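Local coordinates for protein putative tagatose-6-phosphate ketose/aldose isomerase (Escherichia coli, PDB 3C3J) that is of unconfirmed function but belongs to the SIS family, carrying two SIS domains, each built on a parallel beta-sheet with helices, at residues 28-33 against 160-165. Residues are numbered along the deposited sequence; the frame is centred on the assembly and turned at random.
Sequences IRSLTN and LMPAET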
# COMPACT_ATOMS: atom_id res chain seq x y z
N ILE A 28 10.56 2.24 -26.96
CA ILE A 28 10.87 3.27 -27.95
C ILE A 28 9.82 3.29 -29.07
O ILE A 28 9.44 4.36 -29.52
CB ILE A 28 12.33 3.14 -28.44
CG1 ILE A 28 13.28 3.28 -27.26
CG2 ILE A 28 12.65 4.23 -29.45
CD1 ILE A 28 12.94 4.46 -26.33
N ARG A 29 9.30 2.13 -29.45
CA ARG A 29 8.18 2.01 -30.36
C ARG A 29 6.98 2.76 -29.81
O ARG A 29 6.35 3.53 -30.53
CB ARG A 29 7.84 0.54 -30.62
CG ARG A 29 8.62 -0.05 -31.77
CD ARG A 29 8.60 -1.56 -31.82
NE ARG A 29 7.29 -2.20 -31.84
CZ ARG A 29 6.48 -2.28 -32.89
NH1 ARG A 29 5.33 -2.93 -32.79
NH2 ARG A 29 6.77 -1.66 -34.03
N SER A 30 6.69 2.60 -28.51
CA SER A 30 5.51 3.27 -27.98
C SER A 30 5.70 4.80 -27.97
O SER A 30 4.78 5.55 -28.34
CB SER A 30 5.15 2.79 -26.58
OG SER A 30 3.86 3.29 -26.28
N LEU A 31 6.87 5.25 -27.53
CA LEU A 31 7.15 6.70 -27.41
C LEU A 31 7.24 7.39 -28.77
O LEU A 31 6.78 8.52 -28.92
CB LEU A 31 8.43 6.95 -26.59
CG LEU A 31 8.20 7.04 -25.05
CD1 LEU A 31 7.30 5.92 -24.52
CD2 LEU A 31 9.51 7.13 -24.26
N THR A 32 7.78 6.70 -29.77
CA THR A 32 7.72 7.21 -31.15
C THR A 32 6.26 7.26 -31.68
O THR A 32 5.89 8.20 -32.37
CB THR A 32 8.76 6.50 -32.13
OG1 THR A 32 8.43 5.13 -32.27
CG2 THR A 32 10.13 6.54 -31.56
N ASN A 33 5.43 6.31 -31.31
CA ASN A 33 3.99 6.41 -31.62
C ASN A 33 3.32 7.63 -30.98
O ASN A 33 2.49 8.31 -31.58
CB ASN A 33 3.26 5.16 -31.22
CG ASN A 33 1.86 5.11 -31.77
OD1 ASN A 33 1.67 5.23 -32.99
ND2 ASN A 33 0.87 4.97 -30.88
N LEU A 160 -3.10 3.07 -27.61
CA LEU A 160 -2.80 1.66 -27.84
C LEU A 160 -1.30 1.39 -27.75
O LEU A 160 -0.50 2.12 -28.37
CB LEU A 160 -3.33 1.26 -29.21
CG LEU A 160 -3.36 -0.23 -29.55
CD1 LEU A 160 -4.27 -1.02 -28.61
CD2 LEU A 160 -3.79 -0.40 -31.04
N MSE A 161 -0.92 0.35 -27.02
CA MSE A 161 0.51 -0.00 -26.87
C MSE A 161 0.92 -0.83 -28.09
O MSE A 161 0.03 -1.32 -28.82
CB MSE A 161 0.72 -0.81 -25.58
CG MSE A 161 0.38 -0.08 -24.32
SE MSE A 161 1.46 1.54 -24.06
CE MSE A 161 0.35 2.94 -24.92
N PRO A 162 2.24 -0.95 -28.36
CA PRO A 162 2.66 -1.81 -29.46
C PRO A 162 2.17 -3.26 -29.30
O PRO A 162 2.04 -3.77 -28.19
CB PRO A 162 4.20 -1.72 -29.42
CG PRO A 162 4.44 -0.37 -28.70
CD PRO A 162 3.38 -0.32 -27.69
N ALA A 163 1.87 -3.88 -30.43
CA ALA A 163 1.23 -5.19 -30.46
C ALA A 163 1.97 -6.25 -29.64
O ALA A 163 1.33 -7.07 -28.99
CB ALA A 163 1.06 -5.66 -31.88
N GLU A 164 3.31 -6.24 -29.66
CA GLU A 164 4.08 -7.25 -28.94
C GLU A 164 3.92 -7.18 -27.43
O GLU A 164 4.27 -8.14 -26.73
CB GLU A 164 5.57 -7.21 -29.29
CG GLU A 164 6.38 -5.98 -28.75
CD GLU A 164 6.34 -4.77 -29.66
OE1 GLU A 164 5.35 -4.62 -30.40
OE2 GLU A 164 7.32 -3.98 -29.62
N THR A 165 3.40 -6.07 -26.93
CA THR A 165 3.24 -5.90 -25.48
C THR A 165 1.93 -6.49 -24.94
O THR A 165 1.69 -6.40 -23.74
CB THR A 165 3.37 -4.42 -25.03
OG1 THR A 165 2.22 -3.67 -25.46
CG2 THR A 165 4.65 -3.80 -25.57
O HOH W 1 1.99 3.22 -28.30
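R29 and E164 meet in a bidentate, side-on salt bridge that joins helix segment 28-33 to the loop at 160-165. R29 NE lies 2.8 Å from E164 OE2, with an N-H...O angle of 146°. R29 NH1 lies 2.9 Å from E164 OE1, at 154°. Each nitrogen thus has its own oxygen; OE2 receives NE through its syn lone pair, and OE1 is also approached on the syn side. The guanidinium and carboxylate planes differ by 29°, close enough to coplanar for two simultaneous bonds, which should restrict rotation of both groups. The R29 chain bends at chi3, and its NE/NH1 edge faces the acid.

Van der Waals packing centres on P162, whose CA is 6.0 Å from that of S30. The proline ring lies against the helix backbone and the S30 methylene: CD is 3.7 Å from S30 CB, while CG approaches S30 N. The R29 side chain runs past the same ring, with NH1 3.8 Å from P162 CB. The polarisable selenium of the selenomethionine M161 touches a hydroxyl, with SE 3.7 Å from S30 OG.

The third component is a water bridge. One water donates to L160 O, lies 2.8 Å from S30 OG and accepts a weak bond from N33 ND2. S30 OG, anti to the backbone N and so directed to this water and to M161, also hydrogen-bonds S182 OG.

Within the loop, T165 OG1 and T165 N both donate to P162 O, consistent with closing the short 3-10 turn. The contact seats helix 23-49 on the loop that leaves strand 159-160, the outermost within this chain of the parallel sheet in the first SIS domain. Helix 174-187 touches S30 through T178 and M161 through S182, and helix 198-210 packs on I28 and T32.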